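Local coordinates for protein alkaline phosphatase D (Bacillus subtilis, PDB 2YEQ) that hydrolyses phosphate esters as a phosphodiesterase and alkaline phosphatase with an iron- and calcium-containing active site, at residues Trp204-Trp208 against Met259-Phe265. Numbering follows the deposited sequence.
With PE5 (3,6,9,12,15,18,21,24-octaoxahexacosan-1-ol), chain V.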
loop_
_atom_site.group_PDB
_atom_site.type_symbol
_atom_site.label_atom_id
_atom_site.label_comp_id
_atom_site.label_asym_id
_atom_site.label_seq_id
_atom_site.Cartn_x
_atom_site.Cartn_y
_atom_site.Cartn_z
ATOM N N TRP A 204 -3.140 -1.340 -10.890
ATOM C CA TRP A 204 -2.811 -1.313 -9.474
ATOM C C TRP A 204 -3.766 -2.222 -8.684
ATOM O O TRP A 204 -4.968 -2.333 -9.005
ATOM C CB TRP A 204 -2.912 0.089 -8.895
ATOM C CG TRP A 204 -1.800 1.035 -9.251
ATOM C CD1 TRP A 204 -1.196 1.176 -10.473
ATOM C CD2 TRP A 204 -1.183 2.004 -8.392
ATOM N NE1 TRP A 204 -0.249 2.147 -10.418
ATOM C CE2 TRP A 204 -0.221 2.684 -9.161
ATOM C CE3 TRP A 204 -1.343 2.352 -7.038
ATOM C CZ2 TRP A 204 0.568 3.683 -8.638
ATOM C CZ3 TRP A 204 -0.567 3.323 -6.518
ATOM C CH2 TRP A 204 0.376 4.006 -7.309
ATOM N N VAL A 205 -3.208 -2.856 -7.650
ATOM C CA VAL A 205 -3.948 -3.599 -6.644
ATOM C C VAL A 205 -3.689 -2.870 -5.337
ATOM O O VAL A 205 -2.583 -2.902 -4.789
ATOM C CB VAL A 205 -3.521 -5.072 -6.584
ATOM C CG1 VAL A 205 -4.342 -5.868 -5.531
ATOM C CG2 VAL A 205 -3.735 -5.707 -7.963
ATOM N N VAL A 206 -4.701 -2.155 -4.844
ATOM C CA VAL A 206 -4.512 -1.332 -3.659
ATOM C C VAL A 206 -5.154 -1.974 -2.421
ATOM O O VAL A 206 -6.181 -2.655 -2.514
ATOM C CB VAL A 206 -5.104 0.106 -3.886
ATOM C CG1 VAL A 206 -4.390 0.802 -5.077
ATOM C CG2 VAL A 206 -6.618 0.029 -4.146
ATOM N N THR A 207 -4.538 -1.727 -1.267
ATOM C CA THR A 207 -5.162 -1.987 0.025
ATOM C C THR A 207 -4.714 -0.898 0.958
ATOM O O THR A 207 -3.666 -0.292 0.734
ATOM C CB THR A 207 -4.838 -3.392 0.566
ATOM O OG1 THR A 207 -5.593 -3.608 1.756
ATOM C CG2 THR A 207 -3.289 -3.584 0.808
ATOM N N TRP A 208 -5.519 -0.582 1.971
ATOM C CA TRP A 208 -5.265 0.615 2.787
ATOM C C TRP A 208 -4.569 0.219 4.073
ATOM O O TRP A 208 -4.540 -0.952 4.418
ATOM C CB TRP A 208 -6.584 1.344 3.117
ATOM C CG TRP A 208 -7.681 0.488 3.629
ATOM C CD1 TRP A 208 -7.590 -0.542 4.523
ATOM C CD2 TRP A 208 -9.067 0.596 3.281
ATOM N NE1 TRP A 208 -8.842 -1.085 4.740
ATOM C CE2 TRP A 208 -9.761 -0.401 3.996
ATOM C CE3 TRP A 208 -9.790 1.457 2.450
ATOM C CZ2 TRP A 208 -11.136 -0.579 3.883
ATOM C CZ3 TRP A 208 -11.151 1.279 2.330
ATOM C CH2 TRP A 208 -11.820 0.268 3.057
ATOM N N MET A 259 -16.706 -2.212 4.184
ATOM C CA MET A 259 -16.239 -2.265 2.797
ATOM C C MET A 259 -15.347 -3.491 2.545
ATOM O O MET A 259 -14.352 -3.695 3.244
ATOM C CB MET A 259 -15.486 -0.977 2.482
ATOM C CG MET A 259 -14.981 -0.870 1.056
ATOM S SD MET A 259 -14.440 0.807 0.644
ATOM C CE MET A 259 -13.352 0.448 -0.762
ATOM N N GLN A 260 -15.709 -4.292 1.544
ATOM C CA GLN A 260 -14.953 -5.505 1.237
ATOM C C GLN A 260 -13.699 -5.124 0.442
ATOM O O GLN A 260 -13.793 -4.799 -0.731
ATOM C CB GLN A 260 -15.804 -6.489 0.446
ATOM C CG GLN A 260 -15.115 -7.822 0.143
ATOM C CD GLN A 260 -14.718 -8.538 1.425
ATOM O OE1 GLN A 260 -15.538 -8.700 2.322
ATOM N NE2 GLN A 260 -13.472 -8.942 1.524
ATOM N N LEU A 261 -12.546 -5.132 1.096
ATOM C CA LEU A 261 -11.299 -4.833 0.420
ATOM C C LEU A 261 -10.379 -6.066 0.337
ATOM O O LEU A 261 -9.692 -6.249 -0.665
ATOM C CB LEU A 261 -10.576 -3.686 1.080
ATOM C CG LEU A 261 -9.476 -2.999 0.260
ATOM C CD1 LEU A 261 -10.012 -2.446 -1.094
ATOM C CD2 LEU A 261 -8.841 -1.901 1.054
ATOM N N TYR A 262 -10.345 -6.919 1.362
ATOM C CA TYR A 262 -9.505 -8.109 1.223
ATOM C C TYR A 262 -9.975 -8.982 0.068
ATOM O O TYR A 262 -11.165 -9.106 -0.196
ATOM C CB TYR A 262 -9.314 -8.872 2.541
ATOM C CG TYR A 262 -10.477 -9.668 3.071
ATOM C CD1 TYR A 262 -10.749 -10.941 2.599
ATOM C CD2 TYR A 262 -11.243 -9.173 4.125
ATOM C CE1 TYR A 262 -11.787 -11.701 3.138
ATOM C CE2 TYR A 262 -12.271 -9.913 4.670
ATOM C CZ TYR A 262 -12.541 -11.163 4.189
ATOM O OH TYR A 262 -13.558 -11.865 4.754
ATOM N N ARG A 263 -9.011 -9.511 -0.686
ATOM C CA ARG A 263 -9.329 -10.241 -1.888
ATOM C C ARG A 263 -8.127 -11.056 -2.375
ATOM O O ARG A 263 -7.004 -10.879 -1.909
ATOM C CB ARG A 263 -9.805 -9.300 -2.999
ATOM C CG ARG A 263 -8.841 -8.173 -3.331
ATOM C CD ARG A 263 -9.602 -6.975 -3.923
ATOM N NE ARG A 263 -8.764 -5.916 -4.521
ATOM C CZ ARG A 263 -8.022 -5.035 -3.870
ATOM N NH1 ARG A 263 -7.945 -5.000 -2.537
ATOM N NH2 ARG A 263 -7.367 -4.133 -4.563
ATOM N N HIS A 264 -8.408 -11.976 -3.281
ATOM C CA HIS A 264 -7.408 -12.927 -3.732
ATOM C C HIS A 264 -7.394 -13.072 -5.254
ATOM O O HIS A 264 -8.415 -12.994 -5.912
ATOM C CB HIS A 264 -7.661 -14.283 -3.063
ATOM C CG HIS A 264 -6.917 -15.417 -3.695
ATOM N ND1 HIS A 264 -7.418 -16.131 -4.763
ATOM C CD2 HIS A 264 -5.699 -15.948 -3.420
ATOM C CE1 HIS A 264 -6.540 -17.055 -5.119
ATOM N NE2 HIS A 264 -5.486 -16.961 -4.324
ATOM N N PHE A 265 -6.206 -13.295 -5.807
ATOM C CA PHE A 265 -6.083 -13.665 -7.210
ATOM C C PHE A 265 -4.765 -14.426 -7.445
ATOM O O PHE A 265 -3.842 -14.343 -6.645
ATOM C CB PHE A 265 -6.155 -12.426 -8.111
ATOM C CG PHE A 265 -4.988 -11.501 -7.962
ATOM C CD1 PHE A 265 -4.946 -10.577 -6.923
ATOM C CD2 PHE A 265 -3.930 -11.539 -8.858
ATOM C CE1 PHE A 265 -3.868 -9.725 -6.776
ATOM C CE2 PHE A 265 -2.856 -10.690 -8.718
ATOM C CZ PHE A 265 -2.817 -9.782 -7.667
HETATM C C50 PE5 V . -15.929 -13.044 1.313
HETATM O O1 PE5 V . -15.127 -12.174 0.512
HETATM C C1 PE5 V . -14.142 -12.851 -0.285
HETATM C C2 PE5 V . -13.217 -11.836 -0.962
HETATM O O2 PE5 V . -13.754 -11.463 -2.237
HETATM C C3 PE5 V . -13.390 -10.161 -2.725
HETATM C C4 PE5 V . -14.454 -9.612 -3.659
#
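The carbonyl oxygen of Val206 takes two hydrogen bonds from the end of the Arg263 guanidinium, the shorter running 2.8 Å from NH2 to Val206 O. The other, from NH1 to Val206 O, measures 2.9 Å. The oxygen lies in the guanidinium plane, and both bonds are moderately bent, the one from NH1 more so at an N-H...O angle of 141°. NH1 also donates to Leu261 O, 2.8 Å away, within its own segment, while NH2 also forms a salt bridge with Asp17. CG of Arg263 lies between the backbone N and the carbonyl carbon (chi1 55°), and from there the chain, extended as far as NE, takes the guanidinium to Val206; there CG1 of Val205 lies over one guanidinium face, 3.6 Å from NH2. The same valine meets the Phe265 ring, CG1 approaching CE1 at 4.1 Å. Beyond the arginine, Leu261 sets CD2 over the five-membered ring of Trp208 in a CH-pi contact, 3.5 Å from the centroid. Met259 comes to the rim of that indole instead, its SD 3.6 Å from CH2, a Met-aromatic contact at the ring edge. Trp208 is held further by NE1 bonding to Asp277 and by stacking with Tyr239 of helix 228-245. The contact thus joins strand 203-206, inside one mixed beta-sheet, to 263-267, an outermost strand of another, within the calcineurin-like phosphatase domain. The buried guanidinium probably stays charged, and its bonds to Val206 O, Leu261 O and Asp17 would restrain its rotation, tying the two sheets together through a polar core flanked by apolar packing.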